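Local coordinates for beta-galactosidase (Bacillus circulans, PDB 4MAD), which probably hydrolyses terminal non-reducing beta-D-galactose residues from beta-D-galactosides, as a family 35 glycoside hydrolase, at residues A[40-45]-A[109-114]; A[69-74]-A[83-88]. All blocks are in the same frame, centred on the assembly; numbering follows the deposited sequence.

Contact 1 (A[40-45]-A[109-114]); sequences YFRTVP and ICAEWE
F41 and W113 make a T-shaped aromatic pair, the phenylalanine turning its edge onto the face of the indole. The centroids of the F41 ring and the six-membered ring of W113 lie 4.6 Å apart, with the planes at 59°. F41 CD1 comes to 3.5 Å from W113 CH2. The contact depends on two torsions: F41 CG sits between its backbone N and carbonyl carbon (chi1 45°), while W113 CG is anti to the backbone N, which reaches the broad indole across the gap. A plain phenyl ring suits this buried place, having no polar group to satisfy; its CZ also meets the methyl I109 CD1 at 4.1 Å. Y296 stacks with W113.

The two segments are loops following strands 34-38 and 100-104, the first and third of a (beta/alpha)8 barrel, and so meet at the C-terminal ends of the strands, where enzymes of this fold carry their active sites. E112 lines the pocket holding a 2-(2-methoxyethoxy)ethanol molecule, its side chain about 7 Å from that of the predicted nucleophile E247.

Polar contacts come from R42, whose length lets it span the gap with the chain extended from CG to NE. R42 NH2 donates to A111 O over 3.2 Å, from above the carbonyl plane, and also bonds N292 OD1. W113 CE3 lies over one face of the guanidinium, 3.7 Å from R42 NH2, the two planes nearly perpendicular at 80°. Y313 adds a cation-pi contact with R42 and a hydrogen bond between its hydroxyl and E112 OE1.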
loop_
_atom_site.group_PDB
_atom_site.type_symbol
_atom_site.label_atom_id
_atom_site.label_comp_id
_atom_site.label_asym_id
_atom_site.label_seq_id
_atom_site.Cartn_x
_atom_site.Cartn_y
_atom_site.Cartn_z
ATOM N N TYR A 40 0.996 3.398 -10.358
ATOM C CA TYR A 40 -0.240 3.955 -10.854
ATOM C C TYR A 40 -1.282 3.979 -9.733
ATOM O O TYR A 40 -2.116 4.811 -9.703
ATOM C CB TYR A 40 -0.771 3.212 -12.088
ATOM C CG TYR A 40 -0.900 1.754 -11.890
ATOM C CD1 TYR A 40 -2.102 1.189 -11.620
ATOM C CD2 TYR A 40 0.168 0.960 -11.981
ATOM C CE1 TYR A 40 -2.215 -0.157 -11.381
ATOM C CE2 TYR A 40 0.068 -0.401 -11.771
ATOM C CZ TYR A 40 -1.135 -0.963 -11.443
ATOM O OH TYR A 40 -1.250 -2.283 -11.223
ATOM N N PHE A 41 -1.182 3.017 -8.838
ATOM C CA PHE A 41 -2.236 2.746 -7.863
ATOM C C PHE A 41 -2.165 3.668 -6.691
ATOM O O PHE A 41 -2.966 3.594 -5.816
ATOM C CB PHE A 41 -2.269 1.305 -7.440
ATOM C CG PHE A 41 -0.926 0.696 -7.120
ATOM C CD1 PHE A 41 -0.439 0.732 -5.845
ATOM C CD2 PHE A 41 -0.164 0.082 -8.084
ATOM C CE1 PHE A 41 0.704 0.127 -5.555
ATOM C CE2 PHE A 41 0.993 -0.484 -7.772
ATOM C CZ PHE A 41 1.427 -0.453 -6.511
ATOM N N ARG A 42 -1.187 4.540 -6.732
ATOM C CA ARG A 42 -0.955 5.471 -5.655
ATOM C C ARG A 42 -1.225 6.963 -5.970
ATOM O O ARG A 42 -1.030 7.771 -5.152
ATOM C CB ARG A 42 0.423 5.258 -5.084
ATOM C CG ARG A 42 0.482 4.069 -4.174
ATOM C CD ARG A 42 1.867 3.720 -3.697
ATOM N NE ARG A 42 1.881 3.033 -2.430
ATOM C CZ ARG A 42 2.626 1.981 -2.121
ATOM N NH1 ARG A 42 3.467 1.496 -2.991
ATOM N NH2 ARG A 42 2.555 1.468 -0.910
ATOM N N THR A 43 -1.679 7.267 -7.184
ATOM C CA THR A 43 -2.061 8.614 -7.559
ATOM C C THR A 43 -3.367 8.561 -8.358
ATOM O O THR A 43 -3.533 7.703 -9.108
ATOM C CB THR A 43 -0.932 9.279 -8.341
ATOM O OG1 THR A 43 0.176 9.460 -7.475
ATOM C CG2 THR A 43 -1.387 10.577 -8.933
ATOM N N VAL A 44 -4.265 9.488 -8.160
ATOM C CA VAL A 44 -5.515 9.435 -8.927
ATOM C C VAL A 44 -5.217 9.613 -10.415
ATOM O O VAL A 44 -4.346 10.346 -10.752
ATOM C CB VAL A 44 -6.542 10.530 -8.504
ATOM C CG1 VAL A 44 -7.085 10.238 -7.140
ATOM C CG2 VAL A 44 -5.914 11.894 -8.572
ATOM N N PRO A 45 -5.991 8.990 -11.295
ATOM C CA PRO A 45 -5.656 8.978 -12.715
ATOM C C PRO A 45 -5.606 10.342 -13.386
ATOM O O PRO A 45 -4.842 10.562 -14.273
ATOM C CB PRO A 45 -6.742 8.113 -13.338
ATOM C CG PRO A 45 -7.602 7.741 -12.318
ATOM C CD PRO A 45 -7.064 8.054 -11.011
ATOM N N ILE A 109 4.793 -7.974 -4.754
ATOM C CA ILE A 109 5.487 -6.734 -5.030
ATOM C C ILE A 109 6.040 -6.051 -3.774
ATOM O O ILE A 109 6.842 -5.203 -3.837
ATOM C CB ILE A 109 4.591 -5.776 -5.801
ATOM C CG1 ILE A 109 3.343 -5.444 -4.996
ATOM C CG2 ILE A 109 4.183 -6.362 -7.157
ATOM C CD1 ILE A 109 2.676 -4.214 -5.411
ATOM N N CYS A 110 5.626 -6.544 -2.629
ATOM C CA CYS A 110 6.127 -6.004 -1.378
ATOM C C CYS A 110 5.630 -4.567 -1.430
ATOM O O CYS A 110 4.482 -4.339 -1.484
ATOM C CB CYS A 110 7.624 -6.089 -1.292
ATOM S SG CYS A 110 8.219 -5.709 0.338
ATOM N N ALA A 111 6.556 -3.613 -1.405
ATOM C CA ALA A 111 6.248 -2.206 -1.682
ATOM C C ALA A 111 5.578 -1.395 -0.562
ATOM O O ALA A 111 5.335 -0.200 -0.730
ATOM C CB ALA A 111 5.432 -2.094 -2.969
ATOM N N GLU A 112 5.279 -2.027 0.568
ATOM C CA GLU A 112 4.636 -1.339 1.662
ATOM C C GLU A 112 3.140 -1.213 1.372
ATOM O O GLU A 112 2.567 -0.238 1.685
ATOM C CB GLU A 112 5.252 0.034 1.879
ATOM C CG GLU A 112 6.576 0.033 2.541
ATOM C CD GLU A 112 7.693 -0.280 1.610
ATOM O OE1 GLU A 112 7.924 0.458 0.704
ATOM O OE2 GLU A 112 8.396 -1.214 1.810
ATOM N N TRP A 113 2.591 -2.218 0.724
ATOM C CA TRP A 113 1.224 -2.272 0.229
ATOM C C TRP A 113 0.524 -3.510 0.781
ATOM O O TRP A 113 1.135 -4.504 0.932
ATOM C CB TRP A 113 1.253 -2.371 -1.303
ATOM C CG TRP A 113 -0.014 -2.319 -2.024
ATOM C CD1 TRP A 113 -0.655 -3.361 -2.610
ATOM C CD2 TRP A 113 -0.783 -1.172 -2.336
ATOM N NE1 TRP A 113 -1.772 -2.959 -3.207
ATOM C CE2 TRP A 113 -1.906 -1.616 -3.038
ATOM C CE3 TRP A 113 -0.685 0.175 -2.033
ATOM C CZ2 TRP A 113 -2.873 -0.751 -3.485
ATOM C CZ3 TRP A 113 -1.666 1.002 -2.459
ATOM C CH2 TRP A 113 -2.725 0.552 -3.194
ATOM N N GLU A 114 -0.781 -3.444 0.957
ATOM C CA GLU A 114 -1.484 -4.480 1.682
ATOM C C GLU A 114 -1.096 -5.859 1.140
ATOM O O GLU A 114 -1.205 -6.101 -0.004
ATOM C CB GLU A 114 -2.994 -4.288 1.489
ATOM C CG GLU A 114 -3.830 -4.257 2.724
ATOM C CD GLU A 114 -4.276 -5.613 3.206
ATOM O OE1 GLU A 114 -4.571 -5.729 4.384
ATOM O OE2 GLU A 114 -4.309 -6.501 2.388
#

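Contact 2 (A[69-74]-A[83-88]); sequences WNLHEP and GIADIV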
loop_
_atom_site.group_PDB
_atom_site.type_symbol
_atom_site.label_atom_id
_atom_site.label_comp_id
_atom_site.label_asym_id
_atom_site.label_seq_id
_atom_site.Cartn_x
_atom_site.Cartn_y
_atom_site.Cartn_z
ATOM N N TRP A 69 -1.669 -7.009 -7.753
ATOM C CA TRP A 69 -2.608 -8.067 -8.042
ATOM C C TRP A 69 -3.909 -7.878 -7.278
ATOM O O TRP A 69 -4.917 -7.954 -7.834
ATOM C CB TRP A 69 -1.969 -9.410 -7.659
ATOM C CG TRP A 69 -2.754 -10.658 -7.929
ATOM C CD1 TRP A 69 -3.967 -10.765 -8.499
ATOM C CD2 TRP A 69 -2.357 -11.993 -7.590
ATOM N NE1 TRP A 69 -4.349 -12.084 -8.570
ATOM C CE2 TRP A 69 -3.368 -12.851 -8.015
ATOM C CE3 TRP A 69 -1.238 -12.541 -6.998
ATOM C CZ2 TRP A 69 -3.282 -14.213 -7.849
ATOM C CZ3 TRP A 69 -1.166 -13.914 -6.843
ATOM C CH2 TRP A 69 -2.173 -14.714 -7.268
ATOM N N ASN A 70 -3.825 -7.547 -5.996
ATOM C CA ASN A 70 -5.016 -7.352 -5.185
ATOM C C ASN A 70 -5.934 -6.273 -5.777
ATOM O O ASN A 70 -7.114 -6.346 -5.659
ATOM C CB ASN A 70 -4.715 -7.124 -3.683
ATOM C CG ASN A 70 -3.753 -5.955 -3.411
ATOM O OD1 ASN A 70 -3.356 -5.298 -4.268
ATOM N ND2 ASN A 70 -3.420 -5.753 -2.150
ATOM N N LEU A 71 -5.361 -5.266 -6.413
ATOM C CA LEU A 71 -6.178 -4.280 -7.057
ATOM C C LEU A 71 -6.923 -4.857 -8.254
ATOM O O LEU A 71 -8.054 -4.628 -8.418
ATOM C CB LEU A 71 -5.371 -3.072 -7.436
ATOM C CG LEU A 71 -6.055 -1.716 -7.542
ATOM C CD1 LEU A 71 -6.669 -1.364 -6.254
ATOM C CD2 LEU A 71 -5.057 -0.671 -7.928
ATOM N N HIS A 72 -6.228 -5.591 -9.069
ATOM C CA HIS A 72 -6.760 -6.248 -10.249
ATOM C C HIS A 72 -7.687 -7.460 -10.111
ATOM O O HIS A 72 -8.410 -7.720 -11.022
ATOM C CB HIS A 72 -5.658 -6.534 -11.220
ATOM C CG HIS A 72 -4.903 -5.301 -11.578
ATOM N ND1 HIS A 72 -5.512 -4.235 -12.180
ATOM C CD2 HIS A 72 -3.635 -4.914 -11.333
ATOM C CE1 HIS A 72 -4.641 -3.266 -12.330
ATOM N NE2 HIS A 72 -3.493 -3.648 -11.827
ATOM N N GLU A 73 -7.529 -8.215 -9.041
ATOM C CA GLU A 73 -8.351 -9.382 -8.757
ATOM C C GLU A 73 -8.801 -9.370 -7.306
ATOM O O GLU A 73 -8.416 -10.189 -6.571
ATOM C CB GLU A 73 -7.619 -10.701 -9.059
ATOM C CG GLU A 73 -8.562 -11.822 -9.372
ATOM C CD GLU A 73 -7.924 -13.141 -9.737
ATOM O OE1 GLU A 73 -8.697 -14.069 -9.913
ATOM O OE2 GLU A 73 -6.710 -13.217 -9.846
ATOM N N PRO A 74 -9.612 -8.394 -6.969
ATOM C CA PRO A 74 -10.074 -8.184 -5.596
ATOM C C PRO A 74 -10.871 -9.352 -5.058
ATOM O O PRO A 74 -10.851 -9.620 -3.910
ATOM C CB PRO A 74 -10.912 -6.930 -5.686
ATOM C CG PRO A 74 -11.273 -6.810 -7.090
ATOM C CD PRO A 74 -10.164 -7.400 -7.883
ATOM N N GLY A 83 -10.481 2.932 -13.772
ATOM C CA GLY A 83 -10.118 3.979 -12.873
ATOM C C GLY A 83 -8.672 3.981 -12.452
ATOM O O GLY A 83 -7.829 3.940 -13.265
ATOM N N ILE A 84 -8.432 4.026 -11.159
ATOM C CA ILE A 84 -7.097 4.079 -10.643
ATOM C C ILE A 84 -6.346 2.799 -10.981
ATOM O O ILE A 84 -5.165 2.745 -10.907
ATOM C CB ILE A 84 -7.025 4.374 -9.133
ATOM C CG1 ILE A 84 -5.674 4.968 -8.776
ATOM C CG2 ILE A 84 -7.189 3.190 -8.378
ATOM C CD1 ILE A 84 -5.602 5.435 -7.416
ATOM N N ALA A 85 -7.083 1.772 -11.336
ATOM C CA ALA A 85 -6.514 0.502 -11.716
ATOM C C ALA A 85 -6.242 0.332 -13.231
ATOM O O ALA A 85 -5.908 -0.724 -13.634
ATOM C CB ALA A 85 -7.361 -0.596 -11.250
ATOM N N ASP A 86 -6.416 1.376 -14.034
ATOM C CA ASP A 86 -6.271 1.232 -15.452
ATOM C C ASP A 86 -4.796 1.338 -15.764
ATOM O O ASP A 86 -4.321 2.365 -16.113
ATOM C CB ASP A 86 -7.016 2.333 -16.169
ATOM C CG ASP A 86 -7.259 2.027 -17.645
ATOM O OD1 ASP A 86 -6.526 1.298 -18.247
ATOM O OD2 ASP A 86 -8.180 2.548 -18.181
ATOM N N ILE A 87 -4.080 0.252 -15.613
ATOM C CA ILE A 87 -2.673 0.219 -15.878
ATOM C C ILE A 87 -2.381 0.480 -17.333
ATOM O O ILE A 87 -1.443 1.141 -17.662
ATOM C CB ILE A 87 -2.055 -1.058 -15.353
ATOM C CG1 ILE A 87 -0.561 -0.976 -15.384
ATOM C CG2 ILE A 87 -2.547 -2.233 -16.077
ATOM C CD1 ILE A 87 0.048 -2.186 -14.897
ATOM N N VAL A 88 -3.263 0.048 -18.199
ATOM C CA VAL A 88 -3.040 0.362 -19.579
ATOM C C VAL A 88 -2.986 1.895 -19.852
ATOM O O VAL A 88 -2.110 2.373 -20.506
ATOM C CB VAL A 88 -4.048 -0.350 -20.435
ATOM C CG1 VAL A 88 -3.966 0.069 -21.849
ATOM C CG2 VAL A 88 -3.830 -1.813 -20.345
#
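The carbonyl oxygen of A85 is approached by two groups. A85 O lies at the edge of the H72 imidazole, near its plane, 3.1 Å from H72 CE1, and I87 N makes a weak 2.9 Å hydrogen bond to A85 O that closes an inverse gamma turn centred on D86. CE1 lies between the two ring nitrogens, so its C-H is probably polarised enough to suit a carbonyl. CG anti to the carbonyl carbon (chi1 -56°) carries the ring to A85. Hydrogen bonds at both nitrogens, NE2 with the Y40 hydroxyl and ND1 with the V80 carbonyl, fix its rotation. A leucine in place of H72 would probably cost the Y40 hydroxyl one of its partners and leave the V80 carbonyl without the imidazole N-H, and A85 O without its C-H neighbour.

L71 CD2 packs at 4.0 Å on A85 CB. Alanine's small methyl lets the backbones come near, the L71 and A85 CA atoms being 6.7 Å apart. W69 NE1 donates to E73 OE2 over 2.9 Å, nearly straight at 173°, tying the first residue of helix 69-72 to the residue just after it. D86 N-caps helix 87-97 through R89 N. These are parts of a beta-alpha loop from barrel strand 62-66 to helix 87-97.

How the contacts relate
Contacts 1 and 2 have centres 10 Å apart and touch each other within the same (beta/alpha)8 barrel. Along the chain the order is 40-45, 69-74, 83-88, 109-114, so contact 2 falls wholly between the two halves of contact 1. The segments lie in the connections that follow the first three barrel strands, 34-38, 62-66 and 100-104, with 83-88 running into the start of helix 87-97. The connection of the middle strand touches both neighbours: the Y40–H72 bond joins it to one, and W113 NE1, 3.0 Å from N70 OD1 in a probable hydrogen bond, to the other, while F41 packs on L71. Contact 2, away from the annotated sites, thus adjoins the loops of contact 1, one of which contributes E112 to the ligand pocket.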